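Local coordinates for protein sulfoquinovosidase (PDB 5AEE) that hydrolyses sulfoquinovosyl diacylglycerides and simple sulfoquinovosides to release sulfoquinovose, as a retaining-type glycoside hydrolase of family 31, at residues F55-K60 against P147-E152; I48-G53 against Y409-T414; W402-G407 against F452-G457. The protein carries 1 engineered substitution. All coordinates share one frame; numbering follows the deposited sequence.

Contact 1 (F55-K60 against P147-E152); sequences FSIKDK and PLWTSE. With NSQ (4-nitrophenyl alpha-D-6-sulfoquinovoside), chain E.
F55 and S151 mark the nearest backbone approach, CA to CA 6.5 Å, too wide for strand pairing, and the segments 55-60 and 147-152 meet mainly through side chains. W149 gives the largest share. Its indole turns the NE1 edge onto the face of the F55 ring, NE1 lying 3.3 Å from F55 CG; with the planes at 75° and the centroids 4.5 Å apart this is a T-shaped, edge-to-face pair. I57 uses the indole differently: its terminal CD1 sits 3.6 Å from the centroid of the five-membered ring of W149, only 2° off the ring normal, a nearly ideal CH-pi contact. The indole reaches both partners because W149 CG lies opposite the backbone N (chi1 -172°), beside the carbonyl carbon. S151 CB adds an apolar touch at 3.7 Å from F55 CD1, while S151 OG turns to its neighbour and bonds E152 O. One residue on, E152 OE1 comes 3.2 Å from C27 of the bound nitrophenyl sulfoquinovoside, placing the contact beside the ligand pocket. H426 of helix 422-443 stacks on W149 and meets F55 edge-to-face, and strand 39-51 contributes I48 against F55, I57 and W149, so the indole is enclosed where the N-terminal beta domain meets the TIM-barrel domain.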
loop_
_atom_site.group_PDB
_atom_site.type_symbol
_atom_site.label_atom_id
_atom_site.label_comp_id
_atom_site.label_asym_id
_atom_site.label_seq_id
_atom_site.Cartn_x
_atom_site.Cartn_y
_atom_site.Cartn_z
ATOM N N PHE A 55 6.312 14.793 6.507
ATOM C CA PHE A 55 7.051 14.780 7.774
ATOM C C PHE A 55 8.534 15.128 7.564
ATOM O O PHE A 55 9.143 14.724 6.628
ATOM C CB PHE A 55 6.943 13.438 8.517
ATOM C CG PHE A 55 5.614 13.234 9.174
ATOM C CD1 PHE A 55 4.505 12.820 8.415
ATOM C CD2 PHE A 55 5.428 13.522 10.541
ATOM C CE1 PHE A 55 3.246 12.672 9.019
ATOM C CE2 PHE A 55 4.173 13.355 11.128
ATOM C CZ PHE A 55 3.093 12.950 10.367
ATOM N N SER A 56 9.056 15.874 8.506
ATOM C CA SER A 56 10.453 16.167 8.655
ATOM C C SER A 56 10.858 15.492 9.974
ATOM O O SER A 56 10.371 15.859 11.031
ATOM C CB SER A 56 10.583 17.680 8.778
ATOM O OG SER A 56 11.907 18.023 9.060
ATOM N N ILE A 57 11.693 14.472 9.878
ATOM C CA ILE A 57 12.128 13.670 11.018
ATOM C C ILE A 57 13.631 13.918 11.252
ATOM O O ILE A 57 14.452 13.573 10.412
ATOM C CB ILE A 57 11.932 12.183 10.746
ATOM C CG1 ILE A 57 10.462 11.902 10.311
ATOM C CG2 ILE A 57 12.385 11.339 11.957
ATOM C CD1 ILE A 57 9.609 11.156 11.303
ATOM N N LYS A 58 13.970 14.539 12.372
ATOM C CA LYS A 58 15.370 14.728 12.772
ATOM C C LYS A 58 15.609 13.971 14.079
ATOM O O LYS A 58 14.738 13.939 14.937
ATOM C CB LYS A 58 15.665 16.219 12.968
ATOM C CG LYS A 58 15.582 17.047 11.698
ATOM C CD LYS A 58 16.436 18.317 11.769
ATOM C CE LYS A 58 15.925 19.344 12.787
ATOM N NZ LYS A 58 14.524 19.825 12.547
ATOM N N ASP A 59 16.767 13.330 14.206
ATOM C CA ASP A 59 17.210 12.771 15.485
ATOM C C ASP A 59 18.365 13.613 16.067
ATOM O O ASP A 59 19.297 13.971 15.348
ATOM C CB ASP A 59 17.651 11.294 15.307
ATOM C CG ASP A 59 17.633 10.504 16.630
ATOM O OD1 ASP A 59 17.016 11.000 17.614
ATOM O OD2 ASP A 59 18.233 9.396 16.719
ATOM N N LYS A 60 18.302 13.957 17.344
ATOM C CA LYS A 60 19.518 14.387 18.062
ATOM C C LYS A 60 20.015 13.122 18.757
ATOM O O LYS A 60 19.520 12.764 19.786
ATOM C CB LYS A 60 19.238 15.528 19.068
ATOM C CG LYS A 60 20.498 16.008 19.805
ATOM C CD LYS A 60 20.306 17.329 20.583
ATOM C CE LYS A 60 20.683 18.601 19.803
ATOM N NZ LYS A 60 19.615 19.167 18.916
ATOM N N PRO A 147 13.759 4.203 5.798
ATOM C CA PRO A 147 12.988 4.777 6.890
ATOM C C PRO A 147 11.525 4.318 6.731
ATOM O O PRO A 147 11.075 4.226 5.618
ATOM C CB PRO A 147 13.086 6.285 6.632
ATOM C CG PRO A 147 14.343 6.489 5.874
ATOM C CD PRO A 147 14.486 5.244 5.035
ATOM N N LEU A 148 10.882 3.954 7.819
ATOM C CA LEU A 148 9.524 3.405 7.813
ATOM C C LEU A 148 8.650 4.297 8.698
ATOM O O LEU A 148 8.577 4.141 9.931
ATOM C CB LEU A 148 9.526 1.983 8.343
ATOM C CG LEU A 148 10.391 0.970 7.556
ATOM C CD1 LEU A 148 10.394 -0.394 8.224
ATOM C CD2 LEU A 148 9.987 0.853 6.108
ATOM N N TRP A 149 8.032 5.271 8.036
ATOM C CA TRP A 149 7.218 6.264 8.713
ATOM C C TRP A 149 6.118 6.603 7.781
ATOM O O TRP A 149 6.391 7.153 6.729
ATOM C CB TRP A 149 8.029 7.509 9.076
ATOM C CG TRP A 149 7.260 8.506 9.952
ATOM C CD1 TRP A 149 6.670 9.649 9.514
ATOM C CD2 TRP A 149 7.006 8.446 11.367
ATOM N NE1 TRP A 149 6.072 10.280 10.542
ATOM C CE2 TRP A 149 6.280 9.595 11.697
ATOM C CE3 TRP A 149 7.345 7.548 12.388
ATOM C CZ2 TRP A 149 5.891 9.909 13.012
ATOM C CZ3 TRP A 149 6.945 7.836 13.686
ATOM C CH2 TRP A 149 6.208 9.006 14.002
ATOM N N THR A 150 4.856 6.271 8.122
ATOM C CA THR A 150 3.854 6.556 7.174
ATOM C C THR A 150 3.733 8.056 6.968
ATOM O O THR A 150 3.721 8.839 7.928
ATOM C CB THR A 150 2.481 5.903 7.493
ATOM O OG1 THR A 150 1.588 6.159 6.410
ATOM C CG2 THR A 150 1.877 6.419 8.740
ATOM N N SER A 151 3.573 8.481 5.739
ATOM C CA SER A 151 3.362 9.873 5.501
ATOM C C SER A 151 2.734 10.031 4.137
ATOM O O SER A 151 2.442 9.034 3.444
ATOM C CB SER A 151 4.755 10.627 5.476
ATOM O OG SER A 151 5.538 10.276 4.336
ATOM N N GLU A 152 2.593 11.291 3.696
ATOM C CA GLU A 152 2.367 11.524 2.252
ATOM C C GLU A 152 3.479 10.943 1.430
ATOM O O GLU A 152 4.646 10.883 1.805
ATOM C CB GLU A 152 2.200 12.990 1.865
ATOM C CG GLU A 152 1.154 13.764 2.630
ATOM C CD GLU A 152 -0.201 13.051 2.702
ATOM O OE1 GLU A 152 -0.791 12.790 1.636
ATOM O OE2 GLU A 152 -0.628 12.704 3.855
HETATM O O12 NSQ E . -8.353 15.238 0.182
HETATM S S10 NSQ E . -9.397 15.278 -0.870
HETATM O O13 NSQ E . -10.787 15.558 -0.445
HETATM O O11 NSQ E . -8.919 16.167 -1.927
HETATM C C6 NSQ E . -9.548 13.710 -1.563
HETATM C C5 NSQ E . -8.297 13.143 -2.219
HETATM O O5 NSQ E . -7.460 12.734 -1.090
HETATM C C1 NSQ E . -6.329 11.967 -1.375
HETATM C C2 NSQ E . -6.676 10.755 -2.268
HETATM O O2 NSQ E . -5.477 10.056 -2.464
HETATM C C3 NSQ E . -7.350 11.249 -3.529
HETATM O O3 NSQ E . -7.677 10.199 -4.414
HETATM C C4 NSQ E . -8.617 12.005 -3.204
HETATM O O4 NSQ E . -9.175 12.532 -4.446
HETATM O O1 NSQ E . -5.452 12.874 -2.041
HETATM C C25 NSQ E . -4.827 13.778 -1.277
HETATM C C26 NSQ E . -3.971 13.342 -0.252
HETATM C C27 NSQ E . -3.400 14.282 0.554
HETATM C C28 NSQ E . -3.608 15.633 0.304
HETATM N N32 NSQ E . -3.038 16.564 1.194
HETATM O O33 NSQ E . -3.512 17.736 1.230
HETATM O O34 NSQ E . -2.198 16.171 2.078
HETATM C C29 NSQ E . -4.479 16.027 -0.708
HETATM C C30 NSQ E . -5.094 15.089 -1.517
#

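Contact 2 (I48-G53 against Y409-T414); sequences IDMFRG and YLPTDT. With NSQ (4-nitrophenyl alpha-D-6-sulfoquinovoside), chain E.
Y409 and G53 make the closest backbone approach, their CA atoms 5.0 Å apart, and the ring of Y409 lies against the turn at R52 and G53. G53 CA stands over the ring face, 3.7 Å from its centroid and 14° off the normal, a CH-pi contact. A side chain at this glycine would run into Y409 CE1, and its positive phi of 76° also suits glycine. The phenol oxygen packs close to R52, with Y409 OH 3.3 Å from R52 CB, and donates to the ligand nitro oxygen O34 at 3.0 Å, at the ring edge. With M50 CG anti to the backbone N (chi1 -179°), the chain bends to bring CE 3.7 Å from Y409 CD2; the same methyl touches P411 CG. Its SD, 5.1 Å from the ring centroid and oblique to it, makes a Met-aromatic contact and accepts a weak hydrogen bond from G53 N. The end of beta strand 39-51 thus meets the loop that follows barrel strand 401-404, a seam between the beta domain and the TIM barrel. Farther along, I48 CG2 meets T412 CG2 at 3.7 Å. T412 sits inside a type I turn from P411 to T414, where T414 OG1 bonds P411 O at 2.8 Å. In the outer shell, salt bridges to E366 and E171 hold the R52 guanidinium, Y337 OH bonds Y409 N, and V365 packs on M50, Y409 and P411.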
loop_
_atom_site.group_PDB
_atom_site.type_symbol
_atom_site.label_atom_id
_atom_site.label_comp_id
_atom_site.label_asym_id
_atom_site.label_seq_id
_atom_site.Cartn_x
_atom_site.Cartn_y
_atom_site.Cartn_z
ATOM N N ILE A 48 10.285 15.560 15.433
ATOM C CA ILE A 48 9.397 15.208 14.347
ATOM C C ILE A 48 8.426 16.375 14.067
ATOM O O ILE A 48 7.688 16.790 14.963
ATOM C CB ILE A 48 8.635 13.899 14.655
ATOM C CG1 ILE A 48 9.641 12.756 14.875
ATOM C CG2 ILE A 48 7.653 13.551 13.512
ATOM C CD1 ILE A 48 9.104 11.361 15.059
ATOM N N ASP A 49 8.434 16.878 12.827
ATOM C CA ASP A 49 7.560 17.979 12.391
ATOM C C ASP A 49 6.752 17.551 11.170
ATOM O O ASP A 49 7.210 16.787 10.330
ATOM C CB ASP A 49 8.384 19.226 12.053
ATOM C CG ASP A 49 9.147 19.782 13.270
ATOM O OD1 ASP A 49 8.461 20.208 14.231
ATOM O OD2 ASP A 49 10.418 19.785 13.265
ATOM N N MET A 50 5.553 18.077 11.064
ATOM C CA MET A 50 4.682 17.711 10.009
ATOM C C MET A 50 4.124 18.988 9.439
ATOM O O MET A 50 3.729 19.882 10.190
ATOM C CB MET A 50 3.569 16.879 10.577
ATOM C CG MET A 50 2.587 16.396 9.545
ATOM S SD MET A 50 1.298 17.596 9.287
ATOM C CE MET A 50 -0.001 16.897 10.282
ATOM N N PHE A 51 4.055 19.059 8.123
ATOM C CA PHE A 51 3.237 20.072 7.462
ATOM C C PHE A 51 2.459 19.355 6.378
ATOM O O PHE A 51 3.040 18.856 5.422
ATOM C CB PHE A 51 4.113 21.191 6.862
ATOM C CG PHE A 51 3.326 22.249 6.158
ATOM C CD1 PHE A 51 2.369 22.988 6.855
ATOM C CD2 PHE A 51 3.497 22.479 4.772
ATOM C CE1 PHE A 51 1.610 23.961 6.197
ATOM C CE2 PHE A 51 2.741 23.439 4.119
ATOM C CZ PHE A 51 1.801 24.191 4.830
ATOM N N ARG A 52 1.145 19.322 6.535
ATOM C CA ARG A 52 0.238 18.706 5.575
ATOM C C ARG A 52 0.598 17.274 5.211
ATOM O O ARG A 52 0.621 16.897 4.044
ATOM C CB ARG A 52 0.118 19.590 4.355
ATOM C CG ARG A 52 -0.597 20.884 4.691
ATOM C CD ARG A 52 -0.747 21.747 3.462
ATOM N NE ARG A 52 -1.200 23.064 3.847
ATOM C CZ ARG A 52 -1.253 24.114 3.046
ATOM N NH1 ARG A 52 -0.868 24.020 1.784
ATOM N NH2 ARG A 52 -1.711 25.266 3.511
ATOM N N GLY A 53 0.851 16.478 6.240
ATOM C CA GLY A 53 1.240 15.083 6.065
ATOM C C GLY A 53 2.679 14.814 5.609
ATOM O O GLY A 53 3.133 13.640 5.525
ATOM N N TYR A 409 -1.679 10.679 8.663
ATOM C CA TYR A 409 -1.508 12.088 9.002
ATOM C C TYR A 409 -1.503 12.372 10.457
ATOM O O TYR A 409 -1.569 13.551 10.809
ATOM C CB TYR A 409 -2.695 12.877 8.466
ATOM C CG TYR A 409 -2.489 14.085 7.560
ATOM C CD1 TYR A 409 -2.409 13.909 6.186
ATOM C CD2 TYR A 409 -2.554 15.404 8.057
ATOM C CE1 TYR A 409 -2.330 15.008 5.306
ATOM C CE2 TYR A 409 -2.486 16.516 7.192
ATOM C CZ TYR A 409 -2.359 16.303 5.798
ATOM O OH TYR A 409 -2.305 17.353 4.843
ATOM N N LEU A 410 -1.450 11.366 11.323
ATOM C CA LEU A 410 -1.480 11.653 12.729
ATOM C C LEU A 410 -0.253 12.433 13.158
ATOM O O LEU A 410 0.849 11.931 13.039
ATOM C CB LEU A 410 -1.560 10.383 13.553
ATOM C CG LEU A 410 -1.865 10.631 15.018
ATOM C CD1 LEU A 410 -3.355 10.761 15.220
ATOM C CD2 LEU A 410 -1.356 9.483 15.878
ATOM N N PRO A 411 -0.440 13.664 13.709
ATOM C CA PRO A 411 0.751 14.377 14.248
ATOM C C PRO A 411 1.252 13.738 15.552
ATOM O O PRO A 411 0.485 13.075 16.254
ATOM C CB PRO A 411 0.232 15.802 14.486
ATOM C CG PRO A 411 -1.094 15.863 13.755
ATOM C CD PRO A 411 -1.658 14.505 13.731
ATOM N N THR A 412 2.539 13.923 15.842
ATOM C CA THR A 412 3.184 13.252 16.933
ATOM C C THR A 412 2.988 13.991 18.261
ATOM O O THR A 412 3.405 13.502 19.297
ATOM C CB THR A 412 4.687 13.093 16.640
ATOM O OG1 THR A 412 5.280 14.357 16.317
ATOM C CG2 THR A 412 4.873 12.095 15.475
ATOM N N ASP A 413 2.351 15.154 18.255
ATOM C CA ASP A 413 2.004 15.822 19.518
ATOM C C ASP A 413 0.502 15.805 19.742
ATOM O O ASP A 413 -0.045 16.677 20.408
ATOM C CB ASP A 413 2.595 17.242 19.543
ATOM C CG ASP A 413 2.169 18.095 18.333
ATOM O OD1 ASP A 413 1.494 17.576 17.401
ATOM O OD2 ASP A 413 2.527 19.282 18.295
ATOM N N THR A 414 -0.183 14.810 19.173
ATOM C CA THR A 414 -1.562 14.533 19.592
ATOM C C THR A 414 -1.469 13.657 20.805
ATOM O O THR A 414 -0.456 13.033 20.995
ATOM C CB THR A 414 -2.381 13.783 18.542
ATOM O OG1 THR A 414 -1.638 12.684 18.058
ATOM C CG2 THR A 414 -2.722 14.646 17.371
HETATM O O12 NSQ E . -8.353 15.238 0.182
HETATM S S10 NSQ E . -9.397 15.278 -0.870
HETATM O O13 NSQ E . -10.787 15.558 -0.445
HETATM O O11 NSQ E . -8.919 16.167 -1.927
HETATM C C6 NSQ E . -9.548 13.710 -1.563
HETATM C C5 NSQ E . -8.297 13.143 -2.219
HETATM O O5 NSQ E . -7.460 12.734 -1.090
HETATM C C1 NSQ E . -6.329 11.967 -1.375
HETATM C C2 NSQ E . -6.676 10.755 -2.268
HETATM O O2 NSQ E . -5.477 10.056 -2.464
HETATM C C3 NSQ E . -7.350 11.249 -3.529
HETATM O O3 NSQ E . -7.677 10.199 -4.414
HETATM C C4 NSQ E . -8.617 12.005 -3.204
HETATM O O4 NSQ E . -9.175 12.532 -4.446
HETATM O O1 NSQ E . -5.452 12.874 -2.041
HETATM C C25 NSQ E . -4.827 13.778 -1.277
HETATM C C26 NSQ E . -3.971 13.342 -0.252
HETATM C C27 NSQ E . -3.400 14.282 0.554
HETATM C C28 NSQ E . -3.608 15.633 0.304
HETATM N N32 NSQ E . -3.038 16.564 1.194
HETATM O O33 NSQ E . -3.512 17.736 1.230
HETATM O O34 NSQ E . -2.198 16.171 2.078
HETATM C C29 NSQ E . -4.479 16.027 -0.708
HETATM C C30 NSQ E . -5.094 15.089 -1.517
#

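Contact 3 (W402-G407 against F452-G457); sequences WMADFG and FFMRAG. With NSQ (4-nitrophenyl alpha-D-6-sulfoquinovoside), chain E.
Adjacent parallel strands of the TIM barrel, 401-404 and 451-454, carry the nucleophile D405 and its partner R455 at their C-terminal ends. F453 N bonds W402 O at 3.0 Å, in the carbonyl plane, and A404 N bonds F453 O at 2.8 Å. F452 CB lies over the W402 indole in a CH-pi contact, while M403 CA stands over the F453 ring, 3.9 Å from its centroid. Just past the paired strands, where TIM barrels carry active sites, comes D405. R455, extended to CD and bent at chi3 (70°), grips D405 OD1 side-on with two nitrogens: NE at 2.7 Å, nearly straight at 165°, and NH2 at 3.1 Å from above the carboxylate plane, planes 69° apart. D405 OD2, bonded to Y333, lies 2.9 Å from ligand O5. The guanidinium also stands edge-on over the F406 ring, NH2 above its centre, a cation-pi contact, with further salt bridges to E408 and E152. A methionine at R455 would probably cost D405 OD1 both guanidinium donors, though not the weak bond from F406 N, let the carboxylate turn more easily and rob E408 and E152 of a shared cation. One water, accepting from R455 N, donates to A404 O and F406 O.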
loop_
_atom_site.group_PDB
_atom_site.type_symbol
_atom_site.label_atom_id
_atom_site.label_comp_id
_atom_site.label_asym_id
_atom_site.label_seq_id
_atom_site.Cartn_x
_atom_site.Cartn_y
_atom_site.Cartn_z
ATOM N N TRP A 402 -16.362 2.467 -1.281
ATOM C CA TRP A 402 -15.925 3.790 -1.118
ATOM C C TRP A 402 -14.415 3.752 -1.040
ATOM O O TRP A 402 -13.861 2.708 -0.733
ATOM C CB TRP A 402 -16.530 4.509 0.167
ATOM C CG TRP A 402 -16.408 3.699 1.439
ATOM C CD1 TRP A 402 -15.340 3.642 2.240
ATOM C CD2 TRP A 402 -17.382 2.839 2.006
ATOM N NE1 TRP A 402 -15.540 2.798 3.264
ATOM C CE2 TRP A 402 -16.807 2.271 3.144
ATOM C CE3 TRP A 402 -18.694 2.480 1.655
ATOM C CZ2 TRP A 402 -17.490 1.403 3.953
ATOM C CZ3 TRP A 402 -19.353 1.608 2.406
ATOM C CH2 TRP A 402 -18.799 1.075 3.571
ATOM N N MET A 403 -13.811 4.881 -1.380
ATOM C CA MET A 403 -12.446 5.262 -0.955
ATOM C C MET A 403 -12.430 5.513 0.556
ATOM O O MET A 403 -13.109 6.443 1.023
ATOM C CB MET A 403 -11.972 6.494 -1.731
ATOM C CG MET A 403 -10.526 6.946 -1.408
ATOM S SD MET A 403 -10.018 8.244 -2.504
ATOM C CE MET A 403 -9.569 7.295 -3.921
ATOM N N ALA A 404 -11.727 4.648 1.316
ATOM C CA ALA A 404 -11.407 4.916 2.714
ATOM C C ALA A 404 -9.977 5.428 2.787
ATOM O O ALA A 404 -8.998 4.629 2.787
ATOM C CB ALA A 404 -11.523 3.692 3.527
ATOM N N ASP A 405 -9.872 6.756 2.901
ATOM C CA ASP A 405 -8.646 7.465 2.566
ATOM C C ASP A 405 -7.961 7.856 3.839
ATOM O O ASP A 405 -8.510 7.714 4.898
ATOM C CB ASP A 405 -8.992 8.628 1.670
ATOM C CG ASP A 405 -7.794 9.321 1.057
ATOM O OD1 ASP A 405 -6.678 8.765 0.979
ATOM O OD2 ASP A 405 -8.022 10.429 0.555
ATOM N N PHE A 406 -6.712 8.275 3.713
ATOM C CA PHE A 406 -5.908 8.845 4.757
ATOM C C PHE A 406 -5.658 7.806 5.817
ATOM O O PHE A 406 -5.833 6.623 5.533
ATOM C CB PHE A 406 -6.429 10.195 5.332
ATOM C CG PHE A 406 -6.320 11.320 4.389
ATOM C CD1 PHE A 406 -7.321 11.576 3.496
ATOM C CD2 PHE A 406 -5.185 12.146 4.414
ATOM C CE1 PHE A 406 -7.173 12.618 2.576
ATOM C CE2 PHE A 406 -5.067 13.220 3.555
ATOM C CZ PHE A 406 -6.032 13.411 2.596
ATOM N N GLY A 407 -5.209 8.205 7.013
ATOM C CA GLY A 407 -4.658 7.239 7.981
ATOM C C GLY A 407 -3.165 7.528 8.223
ATOM O O GLY A 407 -2.586 6.967 9.165
ATOM N N PHE A 452 -14.294 -1.483 -0.106
ATOM C CA PHE A 452 -13.640 -0.216 0.177
ATOM C C PHE A 452 -12.189 -0.360 -0.177
ATOM O O PHE A 452 -11.660 -1.455 -0.176
ATOM C CB PHE A 452 -13.866 0.311 1.647
ATOM C CG PHE A 452 -13.348 -0.583 2.718
ATOM C CD1 PHE A 452 -12.027 -0.487 3.159
ATOM C CD2 PHE A 452 -14.155 -1.497 3.297
ATOM C CE1 PHE A 452 -11.550 -1.350 4.094
ATOM C CE2 PHE A 452 -13.686 -2.398 4.260
ATOM C CZ PHE A 452 -12.380 -2.327 4.656
ATOM N N PHE A 453 -11.561 0.759 -0.497
ATOM C CA PHE A 453 -10.192 0.719 -0.932
ATOM C C PHE A 453 -9.453 1.770 -0.208
ATOM O O PHE A 453 -9.984 2.809 0.055
ATOM C CB PHE A 453 -10.052 0.795 -2.502
ATOM C CG PHE A 453 -10.893 1.832 -3.170
ATOM C CD1 PHE A 453 -12.224 1.591 -3.423
ATOM C CD2 PHE A 453 -10.371 3.032 -3.555
ATOM C CE1 PHE A 453 -12.982 2.560 -4.067
ATOM C CE2 PHE A 453 -11.126 4.007 -4.182
ATOM C CZ PHE A 453 -12.445 3.753 -4.436
ATOM N N MET A 454 -8.186 1.494 0.102
ATOM C CA MET A 454 -7.433 2.324 0.991
ATOM C C MET A 454 -6.077 2.619 0.422
ATOM O O MET A 454 -5.547 1.894 -0.416
ATOM C CB MET A 454 -7.142 1.553 2.349
ATOM C CG MET A 454 -8.470 1.266 3.069
ATOM S SD MET A 454 -8.206 0.581 4.722
ATOM C CE MET A 454 -8.058 2.109 5.620
ATOM N N ARG A 455 -5.526 3.679 0.929
ATOM C CA ARG A 455 -4.210 4.207 0.467
ATOM C C ARG A 455 -3.212 3.917 1.569
ATOM O O ARG A 455 -2.307 3.110 1.381
ATOM C CB ARG A 455 -4.385 5.721 0.188
ATOM C CG ARG A 455 -3.129 6.512 -0.132
ATOM C CD ARG A 455 -3.435 7.869 -0.729
ATOM N NE ARG A 455 -4.039 8.788 0.249
ATOM C CZ ARG A 455 -3.413 9.662 1.003
ATOM N NH1 ARG A 455 -2.082 9.863 0.941
ATOM N NH2 ARG A 455 -4.143 10.394 1.839
ATOM N N ALA A 456 -3.375 4.573 2.706
ATOM C CA ALA A 456 -2.536 4.290 3.869
ATOM C C ALA A 456 -2.724 2.846 4.350
ATOM O O ALA A 456 -3.837 2.271 4.274
ATOM C CB ALA A 456 -2.779 5.271 4.992
ATOM N N GLY A 457 -1.660 2.271 4.858
ATOM C CA GLY A 457 -1.791 0.960 5.489
ATOM C C GLY A 457 -0.711 0.761 6.492
ATOM O O GLY A 457 0.209 1.550 6.520
HETATM O O12 NSQ E . -8.353 15.238 0.182
HETATM S S10 NSQ E . -9.397 15.278 -0.870
HETATM O O13 NSQ E . -10.787 15.558 -0.445
HETATM O O11 NSQ E . -8.919 16.167 -1.927
HETATM C C6 NSQ E . -9.548 13.710 -1.563
HETATM C C5 NSQ E . -8.297 13.143 -2.219
HETATM O O5 NSQ E . -7.460 12.734 -1.090
HETATM C C1 NSQ E . -6.329 11.967 -1.375
HETATM C C2 NSQ E . -6.676 10.755 -2.268
HETATM O O2 NSQ E . -5.477 10.056 -2.464
HETATM C C3 NSQ E . -7.350 11.249 -3.529
HETATM O O3 NSQ E . -7.677 10.199 -4.414
HETATM C C4 NSQ E . -8.617 12.005 -3.204
HETATM O O4 NSQ E . -9.175 12.532 -4.446
HETATM O O1 NSQ E . -5.452 12.874 -2.041
HETATM C C25 NSQ E . -4.827 13.778 -1.277
HETATM C C26 NSQ E . -3.971 13.342 -0.252
HETATM C C27 NSQ E . -3.400 14.282 0.554
HETATM C C28 NSQ E . -3.608 15.633 0.304
HETATM N N32 NSQ E . -3.038 16.564 1.194
HETATM O O33 NSQ E . -3.512 17.736 1.230
HETATM O O34 NSQ E . -2.198 16.171 2.078
HETATM C C29 NSQ E . -4.479 16.027 -0.708
HETATM C C30 NSQ E . -5.094 15.089 -1.517
HETATM O O HOH W 1 -6.341 4.976 3.369
#

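How the contacts relate
From the N terminus, strand 39-51 brings segment 48-53 of contact 2, and segment 55-60 of contact 1 follows on the neighbouring strand. Contact 1 closes first, at 147-152, a loop within the N-terminal beta domain that lies inside the longer one completed by contact 2 at 409-414. Contact 3 opens just before, at 402-407, and closes at 452-457, so contacts 2 and 3 cross while 1 and 3 run in series. Contact 2 ties the beta domain to the TIM barrel; contact 3 joins barrel strands. A salt bridge joins contacts 1 and 3; probable hydrogen bonds S56 N to D49 O (2.8 Å) and E152 N to G53 O (3.0 Å) join 1 and 2; all touch the ligand.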